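Local atomic coordinates of putative cytochrome P450 154A1 (Streptomyces coelicolor, PDB entry 1ODO), a protein that is a cytochrome P450 that binds a haem and holds 4-phenyl-1H-imidazole in the pocket beside it. Residues Asp57-Ala62 with Thr89-Asn94; Leu292-Ala297 with Gly312-Ala317. All blocks are in the same frame, centred on the assembly; numbering follows the deposited sequence.

Interaction 1: Asp57-Ala62 with Thr89-Asn94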
ATOM      1  N   ASP A  57     -15.129 -19.076   2.862  1.00 15.25           N
ATOM      2  CA  ASP A  57     -15.887 -18.567   4.004  1.00 15.56           C
ATOM      3  C   ASP A  57     -15.496 -17.181   4.508  1.00 14.33           C
ATOM      4  O   ASP A  57     -15.999 -16.728   5.532  1.00 13.22           O
ATOM      5  CB  ASP A  57     -15.817 -19.563   5.160  1.00 17.78           C
ATOM      6  CG  ASP A  57     -16.356 -20.926   4.781  1.00 21.02           C
ATOM      7  OD1 ASP A  57     -17.409 -20.979   4.112  1.00 24.00           O
ATOM      8  OD2 ASP A  57     -15.731 -21.938   5.156  1.00 25.45           O
ATOM      9  N   VAL A  58     -14.599 -16.515   3.791  1.00 14.27           N
ATOM     10  CA  VAL A  58     -14.149 -15.179   4.168  1.00 12.72           C
ATOM     11  C   VAL A  58     -14.405 -14.281   2.965  1.00 13.23           C
ATOM     12  O   VAL A  58     -14.151 -14.675   1.823  1.00 12.85           O
ATOM     13  CB  VAL A  58     -12.656 -15.186   4.538  1.00 13.13           C
ATOM     14  CG1 VAL A  58     -12.172 -13.772   4.793  1.00 13.34           C
ATOM     15  CG2 VAL A  58     -12.448 -16.049   5.785  1.00 13.05           C
ATOM     16  N   SER A  59     -14.902 -13.074   3.219  1.00 13.58           N
ATOM     17  CA  SER A  59     -15.205 -12.133   2.143  1.00 12.52           C
ATOM     18  C   SER A  59     -14.851 -10.672   2.401  1.00 13.39           C
ATOM     19  O   SER A  59     -14.735 -10.241   3.549  1.00 12.92           O
ATOM     20  CB  SER A  59     -16.704 -12.222   1.837  1.00 13.41           C
ATOM     21  OG  SER A  59     -17.159 -11.134   1.051  1.00 12.67           O
ATOM     22  N   LYS A  60     -14.695  -9.919   1.312  1.00 13.67           N
ATOM     23  CA  LYS A  60     -14.372  -8.499   1.380  1.00 13.36           C
ATOM     24  C   LYS A  60     -15.619  -7.708   0.979  1.00 14.48           C
ATOM     25  O   LYS A  60     -15.595  -6.478   0.936  1.00 13.28           O
ATOM     26  CB  LYS A  60     -13.236  -8.136   0.414  1.00 14.04           C
ATOM     27  CG  LYS A  60     -11.887  -8.773   0.727  1.00 12.60           C
ATOM     28  CD  LYS A  60     -10.747  -7.936   0.149  1.00 12.66           C
ATOM     29  CE  LYS A  60     -10.608  -6.616   0.911  1.00 12.37           C
ATOM     30  NZ  LYS A  60      -9.796  -5.602   0.186  1.00 13.95           N
ATOM     31  N   ASP A  61     -16.703  -8.423   0.670  1.00 13.53           N
ATOM     32  CA  ASP A  61     -17.959  -7.786   0.263  1.00 13.97           C
ATOM     33  C   ASP A  61     -18.828  -7.485   1.482  1.00 13.77           C
ATOM     34  O   ASP A  61     -19.617  -8.329   1.916  1.00 12.13           O
ATOM     35  CB  ASP A  61     -18.717  -8.706  -0.703  1.00 14.79           C
ATOM     36  CG  ASP A  61     -19.917  -8.025  -1.349  1.00 16.99           C
ATOM     37  OD1 ASP A  61     -20.433  -7.037  -0.785  1.00 16.10           O
ATOM     38  OD2 ASP A  61     -20.358  -8.493  -2.419  1.00 18.76           O
ATOM     39  N   ALA A  62     -18.678  -6.276   2.022  1.00 13.37           N
ATOM     40  CA  ALA A  62     -19.434  -5.841   3.196  1.00 15.07           C
ATOM     41  C   ALA A  62     -20.936  -5.801   2.944  1.00 16.12           C
ATOM     42  O   ALA A  62     -21.733  -6.215   3.782  1.00 14.39           O
ATOM     43  CB  ALA A  62     -18.949  -4.462   3.641  1.00 13.93           C
ATOM     44  N   THR A  89     -13.626  -4.723  -2.929  1.00 12.87           N
ATOM     45  CA  THR A  89     -14.745  -5.098  -2.063  1.00 11.82           C
ATOM     46  C   THR A  89     -15.644  -6.131  -2.726  1.00 13.19           C
ATOM     47  O   THR A  89     -16.811  -6.281  -2.357  1.00 12.76           O
ATOM     48  CB  THR A  89     -15.610  -3.875  -1.716  1.00 14.33           C
ATOM     49  OG1 THR A  89     -16.066  -3.258  -2.927  1.00 13.75           O
ATOM     50  CG2 THR A  89     -14.803  -2.866  -0.902  1.00 11.54           C
ATOM     51  N   ALA A  90     -15.097  -6.846  -3.702  1.00 12.65           N
ATOM     52  CA  ALA A  90     -15.856  -7.863  -4.416  1.00 13.40           C
ATOM     53  C   ALA A  90     -15.546  -9.272  -3.910  1.00 13.62           C
ATOM     54  O   ALA A  90     -14.464  -9.531  -3.383  1.00 13.14           O
ATOM     55  CB  ALA A  90     -15.567  -7.762  -5.906  1.00 10.67           C
ATOM     56  N   TYR A  91     -16.506 -10.174  -4.087  1.00 12.46           N
ATOM     57  CA  TYR A  91     -16.377 -11.563  -3.661  1.00 14.44           C
ATOM     58  C   TYR A  91     -16.647 -12.549  -4.805  1.00 14.03           C
ATOM     59  O   TYR A  91     -17.504 -12.307  -5.656  1.00 15.57           O
ATOM     60  CB  TYR A  91     -17.374 -11.836  -2.528  1.00 14.81           C
ATOM     61  CG  TYR A  91     -17.461 -13.280  -2.097  1.00 18.02           C
ATOM     62  CD1 TYR A  91     -16.581 -13.798  -1.145  1.00 19.29           C
ATOM     63  CD2 TYR A  91     -18.408 -14.139  -2.658  1.00 20.34           C
ATOM     64  CE1 TYR A  91     -16.640 -15.138  -0.760  1.00 20.51           C
ATOM     65  CE2 TYR A  91     -18.477 -15.482  -2.282  1.00 21.47           C
ATOM     66  CZ  TYR A  91     -17.589 -15.973  -1.332  1.00 23.18           C
ATOM     67  OH  TYR A  91     -17.643 -17.300  -0.960  1.00 23.50           O
ATOM     68  N   GLY A  92     -15.917 -13.662  -4.801  1.00 14.76           N
ATOM     69  CA  GLY A  92     -16.076 -14.691  -5.819  1.00 14.37           C
ATOM     70  C   GLY A  92     -16.063 -14.249  -7.270  1.00 13.01           C
ATOM     71  O   GLY A  92     -15.238 -13.425  -7.662  1.00 12.12           O
ATOM     72  N   PRO A  93     -16.963 -14.803  -8.103  1.00 14.12           N
ATOM     73  CA  PRO A  93     -17.042 -14.454  -9.522  1.00 14.41           C
ATOM     74  C   PRO A  93     -17.058 -12.954  -9.794  1.00 14.17           C
ATOM     75  O   PRO A  93     -16.476 -12.495 -10.775  1.00 15.10           O
ATOM     76  CB  PRO A  93     -18.327 -15.145  -9.971  1.00 15.54           C
ATOM     77  CG  PRO A  93     -18.289 -16.414  -9.170  1.00 15.12           C
ATOM     78  CD  PRO A  93     -17.892 -15.905  -7.786  1.00 13.64           C
ATOM     79  N   ASN A  94     -17.725 -12.188  -8.935  1.00 14.51           N
ATOM     80  CA  ASN A  94     -17.780 -10.745  -9.135  1.00 13.95           C
ATOM     81  C   ASN A  94     -16.382 -10.154  -8.974  1.00 13.92           C
ATOM     82  O   ASN A  94     -16.022  -9.190  -9.656  1.00 12.56           O
ATOM     83  CB  ASN A  94     -18.747 -10.083  -8.151  1.00 16.80           C
ATOM     84  CG  ASN A  94     -18.971  -8.607  -8.465  1.00 20.61           C
ATOM     85  OD1 ASN A  94     -19.218  -8.236  -9.617  1.00 21.64           O
ATOM     86  ND2 ASN A  94     -18.892  -7.763  -7.442  1.00 21.14           N
TER
HETATM   87  O   HOH W   1     -14.028 -11.222  -1.223  1.00 17.48           O
HETATM   88  O   HOH W   2     -19.079  -9.112  -4.813  1.00 13.23           O
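Y91 carries its CG anti to the backbone N (chi1 173°), and a second torsion of 86° turns the ring so that one side of it runs along S59 and V58. This joins the short edge strand 58-59 of the cytochrome P450 beta sheet, with the turn that follows it, to the chain entering helix 92-100. At the ring's edge, near its plane, V58 O stands 3.6 Å from Y91 CE1. S59 CB approaches Y91 CD1 obliquely at 3.4 Å, and the phenol hydroxyl bonds to S56 O. S59 also makes an ST turn, its OG accepting from D61 N, although the place of that oxygen is less certain. Beyond the ring the backbones meet through CA-H...O contacts, D61 CA to T89 O at 3.2 Å and T89 CA to K60 O at 3.4 Å. Direct hydrogen bonds between the segments are absent; water bridges K60 N to A90 O. D61, at an N-cap position, uses OD1 to cap A64 N, while its other carboxylate oxygen reaches across through a second water. That water donates to D61 OD2 at 2.8 Å and accepts from Y91 N (2.9 Å) and N94 ND2 (3.0 Å).

Interaction 2: Leu292-Ala297 with Gly312-Ala317. With HEM (protoporphyrin IX containing Fe), chain B.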
ATOM      1  N   LEU A 292      -5.044  -4.298   6.926  1.00 11.30           N
ATOM      2  CA  LEU A 292      -5.932  -4.164   5.777  1.00 11.95           C
ATOM      3  C   LEU A 292      -7.419  -4.313   6.080  1.00 10.99           C
ATOM      4  O   LEU A 292      -7.909  -5.412   6.308  1.00 12.83           O
ATOM      5  CB  LEU A 292      -5.525  -5.184   4.700  1.00 13.25           C
ATOM      6  CG  LEU A 292      -5.959  -5.002   3.234  1.00 14.00           C
ATOM      7  CD1 LEU A 292      -7.469  -5.170   3.083  1.00 13.07           C
ATOM      8  CD2 LEU A 292      -5.516  -3.627   2.753  1.00 14.69           C
ATOM      9  N   PRO A 293      -8.154  -3.195   6.108  1.00 11.85           N
ATOM     10  CA  PRO A 293      -9.596  -3.265   6.373  1.00 12.99           C
ATOM     11  C   PRO A 293     -10.278  -3.532   5.024  1.00 13.32           C
ATOM     12  O   PRO A 293      -9.936  -2.894   4.032  1.00 14.04           O
ATOM     13  CB  PRO A 293      -9.909  -1.877   6.917  1.00 13.44           C
ATOM     14  CG  PRO A 293      -8.967  -1.009   6.160  1.00 16.11           C
ATOM     15  CD  PRO A 293      -7.675  -1.800   6.137  1.00 13.27           C
ATOM     16  N   LEU A 294     -11.207  -4.480   4.954  1.00 13.28           N
ATOM     17  CA  LEU A 294     -11.637  -5.299   6.076  1.00 12.20           C
ATOM     18  C   LEU A 294     -12.269  -6.541   5.440  1.00 12.68           C
ATOM     19  O   LEU A 294     -12.648  -6.514   4.267  1.00 11.46           O
ATOM     20  CB  LEU A 294     -12.683  -4.535   6.895  1.00 13.63           C
ATOM     21  CG  LEU A 294     -13.037  -5.004   8.308  1.00 14.66           C
ATOM     22  CD1 LEU A 294     -11.794  -4.959   9.190  1.00 12.06           C
ATOM     23  CD2 LEU A 294     -14.133  -4.096   8.882  1.00 14.01           C
ATOM     24  N   ARG A 295     -12.361  -7.629   6.196  1.00 11.08           N
ATOM     25  CA  ARG A 295     -12.954  -8.859   5.684  1.00 10.84           C
ATOM     26  C   ARG A 295     -14.023  -9.320   6.661  1.00 11.51           C
ATOM     27  O   ARG A 295     -14.055  -8.862   7.801  1.00 12.57           O
ATOM     28  CB  ARG A 295     -11.886  -9.938   5.497  1.00 10.20           C
ATOM     29  CG  ARG A 295     -11.098  -9.779   4.199  1.00  8.74           C
ATOM     30  CD  ARG A 295     -10.040 -10.867   4.058  1.00 11.93           C
ATOM     31  NE  ARG A 295      -9.478 -10.931   2.711  1.00 11.81           N
ATOM     32  CZ  ARG A 295      -8.577 -10.083   2.219  1.00 12.11           C
ATOM     33  NH1 ARG A 295      -8.112  -9.080   2.955  1.00  8.89           N
ATOM     34  NH2 ARG A 295      -8.133 -10.249   0.981  1.00 12.17           N
ATOM     35  N   TYR A 296     -14.895 -10.219   6.220  1.00 11.23           N
ATOM     36  CA  TYR A 296     -15.965 -10.716   7.080  1.00 11.11           C
ATOM     37  C   TYR A 296     -16.150 -12.220   6.957  1.00 10.26           C
ATOM     38  O   TYR A 296     -15.909 -12.803   5.905  1.00 11.76           O
ATOM     39  CB  TYR A 296     -17.275 -10.002   6.728  1.00 10.93           C
ATOM     40  CG  TYR A 296     -17.033  -8.573   6.314  1.00  9.03           C
ATOM     41  CD1 TYR A 296     -16.854  -8.237   4.972  1.00 11.05           C
ATOM     42  CD2 TYR A 296     -16.836  -7.580   7.274  1.00 10.43           C
ATOM     43  CE1 TYR A 296     -16.470  -6.947   4.596  1.00 11.35           C
ATOM     44  CE2 TYR A 296     -16.452  -6.295   6.913  1.00 10.90           C
ATOM     45  CZ  TYR A 296     -16.265  -5.985   5.578  1.00 11.77           C
ATOM     46  OH  TYR A 296     -15.830  -4.725   5.233  1.00 11.71           O
ATOM     47  N   ALA A 297     -16.580 -12.843   8.047  1.00 11.62           N
ATOM     48  CA  ALA A 297     -16.801 -14.280   8.051  1.00 10.98           C
ATOM     49  C   ALA A 297     -18.162 -14.569   7.428  1.00 12.14           C
ATOM     50  O   ALA A 297     -19.187 -14.068   7.893  1.00 12.95           O
ATOM     51  CB  ALA A 297     -16.749 -14.813   9.478  1.00 12.93           C
ATOM     52  N   GLY A 312     -20.507 -13.007  10.182  1.00 14.27           N
ATOM     53  CA  GLY A 312     -20.766 -11.579  10.206  1.00 13.79           C
ATOM     54  C   GLY A 312     -19.749 -10.718  10.937  1.00 14.95           C
ATOM     55  O   GLY A 312     -19.818  -9.495  10.852  1.00 15.17           O
ATOM     56  N   GLU A 313     -18.810 -11.326  11.659  1.00 13.47           N
ATOM     57  CA  GLU A 313     -17.812 -10.531  12.376  1.00 12.54           C
ATOM     58  C   GLU A 313     -16.667 -10.154  11.440  1.00 11.29           C
ATOM     59  O   GLU A 313     -16.310 -10.922  10.543  1.00 11.72           O
ATOM     60  CB  GLU A 313     -17.285 -11.294  13.595  1.00 13.50           C
ATOM     61  CG  GLU A 313     -18.345 -11.517  14.662  1.00 15.38           C
ATOM     62  CD  GLU A 313     -17.778 -12.064  15.959  1.00 16.07           C
ATOM     63  OE1 GLU A 313     -16.828 -12.874  15.910  1.00 14.19           O
ATOM     64  OE2 GLU A 313     -18.298 -11.696  17.032  1.00 17.43           O
ATOM     65  N   PRO A 314     -16.083  -8.957  11.631  1.00 11.13           N
ATOM     66  CA  PRO A 314     -14.979  -8.492  10.782  1.00 11.72           C
ATOM     67  C   PRO A 314     -13.638  -9.139  11.079  1.00 11.23           C
ATOM     68  O   PRO A 314     -13.378  -9.592  12.196  1.00 11.23           O
ATOM     69  CB  PRO A 314     -14.942  -6.979  11.039  1.00 11.13           C
ATOM     70  CG  PRO A 314     -16.291  -6.671  11.633  1.00 11.86           C
ATOM     71  CD  PRO A 314     -16.548  -7.867  12.500  1.00 10.71           C
ATOM     72  N   ILE A 315     -12.782  -9.142  10.061  1.00 11.71           N
ATOM     73  CA  ILE A 315     -11.445  -9.718  10.147  1.00 12.48           C
ATOM     74  C   ILE A 315     -10.452  -8.711   9.582  1.00 13.02           C
ATOM     75  O   ILE A 315     -10.574  -8.290   8.431  1.00 11.97           O
ATOM     76  CB  ILE A 315     -11.359 -11.016   9.327  1.00 11.52           C
ATOM     77  CG1 ILE A 315     -12.303 -12.061   9.922  1.00 12.40           C
ATOM     78  CG2 ILE A 315      -9.915 -11.521   9.284  1.00 13.23           C
ATOM     79  CD1 ILE A 315     -12.484 -13.296   9.055  1.00 11.77           C
ATOM     80  N   LEU A 316      -9.478  -8.326  10.397  1.00 11.77           N
ATOM     81  CA  LEU A 316      -8.458  -7.365   9.991  1.00 11.85           C
ATOM     82  C   LEU A 316      -7.108  -8.049   9.781  1.00 11.22           C
ATOM     83  O   LEU A 316      -6.506  -8.542  10.729  1.00 12.01           O
ATOM     84  CB  LEU A 316      -8.308  -6.286  11.067  1.00 11.13           C
ATOM     85  CG  LEU A 316      -7.302  -5.165  10.787  1.00 12.02           C
ATOM     86  CD1 LEU A 316      -7.889  -4.181   9.775  1.00 10.78           C
ATOM     87  CD2 LEU A 316      -6.973  -4.454  12.096  1.00 13.46           C
ATOM     88  N   ALA A 317      -6.632  -8.078   8.543  1.00 11.53           N
ATOM     89  CA  ALA A 317      -5.349  -8.710   8.255  1.00  9.79           C
ATOM     90  C   ALA A 317      -4.240  -7.769   8.716  1.00 10.90           C
ATOM     91  O   ALA A 317      -4.102  -6.664   8.190  1.00 12.43           O
ATOM     92  CB  ALA A 317      -5.222  -8.986   6.759  1.00  9.30           C
TER
HETATM   93  CHA HEM B1407      -4.431  -4.586  -3.185  1.00 13.23           C
HETATM   94  CHB HEM B1407      -3.006  -1.948  -6.952  1.00 10.62           C
HETATM   95  CHC HEM B1407       1.163  -0.990  -4.713  1.00 11.97           C
HETATM   96  CHD HEM B1407      -0.285  -3.607  -0.954  1.00 10.84           C
HETATM   97  C1A HEM B1407      -4.424  -3.976  -4.415  1.00 11.83           C
HETATM   98  C2A HEM B1407      -5.494  -4.021  -5.406  1.00 12.21           C
HETATM   99  C3A HEM B1407      -5.101  -3.282  -6.453  1.00 12.56           C
HETATM  100  C4A HEM B1407      -3.775  -2.758  -6.157  1.00 11.45           C
HETATM  101  CMA HEM B1407      -5.875  -3.003  -7.754  1.00 12.77           C
HETATM  102  CAA HEM B1407      -6.819  -4.793  -5.224  1.00 11.43           C
HETATM  103  CBA HEM B1407      -6.646  -6.273  -5.609  1.00 13.19           C
HETATM  104  CGA HEM B1407      -7.892  -7.144  -5.455  1.00 12.61           C
HETATM  105  O1A HEM B1407      -8.652  -6.860  -4.462  1.00 11.97           O
HETATM  106  O2A HEM B1407      -8.079  -8.046  -6.269  1.00 13.65           O
HETATM  107  C1B HEM B1407      -1.760  -1.450  -6.677  1.00 10.88           C
HETATM  108  C2B HEM B1407      -1.008  -0.585  -7.570  1.00 12.30           C
HETATM  109  C3B HEM B1407       0.173  -0.311  -6.944  1.00 12.00           C
HETATM  110  C4B HEM B1407       0.159  -0.997  -5.671  1.00 10.76           C
HETATM  111  CMB HEM B1407      -1.502  -0.101  -8.948  1.00 12.41           C
HETATM  112  CAB HEM B1407       1.348   0.559  -7.431  1.00 11.92           C
HETATM  113  CBB HEM B1407       2.069   0.015  -8.675  1.00 17.57           C
HETATM  114  C1C HEM B1407       1.131  -1.636  -3.486  1.00 10.22           C
HETATM  115  C2C HEM B1407       2.221  -1.585  -2.499  1.00 10.85           C
HETATM  116  C3C HEM B1407       1.813  -2.317  -1.438  1.00  9.99           C
HETATM  117  C4C HEM B1407       0.494  -2.821  -1.760  1.00 10.72           C
HETATM  118  CMC HEM B1407       3.550  -0.799  -2.725  1.00  8.45           C
HETATM  119  CAC HEM B1407       2.511  -2.626  -0.087  1.00 10.21           C
HETATM  120  CBC HEM B1407       3.976  -3.073  -0.147  1.00  9.07           C
HETATM  121  C1D HEM B1407      -1.532  -4.102  -1.213  1.00 12.34           C
HETATM  122  C2D HEM B1407      -2.320  -4.915  -0.316  1.00 12.80           C
HETATM  123  C3D HEM B1407      -3.492  -5.185  -0.937  1.00 12.54           C
HETATM  124  C4D HEM B1407      -3.432  -4.550  -2.234  1.00 13.26           C
HETATM  125  CMD HEM B1407      -1.867  -5.353   1.091  1.00 12.79           C
HETATM  126  CAD HEM B1407      -4.664  -5.987  -0.348  1.00 16.04           C
HETATM  127  CBD HEM B1407      -4.483  -7.498  -0.169  1.00 17.12           C
HETATM  128  CGD HEM B1407      -5.748  -8.015   0.483  1.00 16.08           C
HETATM  129  O1D HEM B1407      -5.699  -8.392   1.660  1.00 14.98           O
HETATM  130  O2D HEM B1407      -6.787  -7.983  -0.216  1.00 17.29           O
HETATM  131  NA  HEM B1407      -3.393  -3.209  -4.904  1.00 11.11           N
HETATM  132  NB  HEM B1407      -1.028  -1.682  -5.518  1.00 10.62           N
HETATM  133  NC  HEM B1407       0.094  -2.401  -3.012  1.00 10.01           N
HETATM  134  ND  HEM B1407      -2.230  -3.875  -2.397  1.00 11.20           N
HETATM  135 FE   HEM B1407      -1.638  -2.811  -3.950  1.00 11.03          FE
HETATM  136  O   HOH W   3      -8.724  -8.023   5.993  1.00 12.46           O
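R295 and I315 face each other with their beta carbons on the same side of the sheet, R295 CB 4.0 Å from I315 CB, but the arginine then extends toward the haem. Its chain is extended from CG to NE, and a last torsion of 77° turns the guanidinium so that its edge meets a haem propionate, whose carboxylate carbon lies near the guanidinium plane. Two bonds grip this carboxylate: R295 NH1 to HEM O1D at 2.8 Å and R295 NH2 to HEM O2D at 2.9 Å. L292, on the same face, has its CB beside that of A317 and sends CG to 3.7 Å from HEM O1D. The backbones form an antiparallel ladder in the P450 beta sheet, interrupted by a beta bulge: the register shifts by one between the L292-A317 and R295-I315 pairs, and a cis peptide precedes L294. Here a water donates to L292 O and I315 O and accepts from A317 N and R295 NH1, the latter two at a long 3.3 Å. The side chains of L294 and P314 run alongside each other in the same direction, L294 CD2 3.7 Å from P314 CB. Y296 points to the P314 face and stacks its ring on W66. At the far end G312 N donates to A297 O at 2.8 Å, with an N-H...O angle of 172°.

Overall arrangement
Interactions 1 and 2 meet in one sheet, where strand 58-59 lies at the edge beside strand 292-297, and their centres are about 11 Å apart. The join is a probable backbone hydrogen bond from Y296 N to S59 O, 2.7 Å long, with A62 N packed 3.5 Å from Y296 CE1. Both contacts also contribute to the haem pocket: K60 belongs to interaction 1, L292 and R295 to interaction 2. K60 CD packs 3.6 Å from R295 NH2, and the K60 amine bonds to F88 O. At their nearest atoms the side chain of K60 is about 4 Å from the haem and about 7 Å from 4-phenyl-1H-imidazole, and that of L292 about 6 Å from the latter. Y319, H95, H352 and R99 supply further hydrogen bonds to the haem.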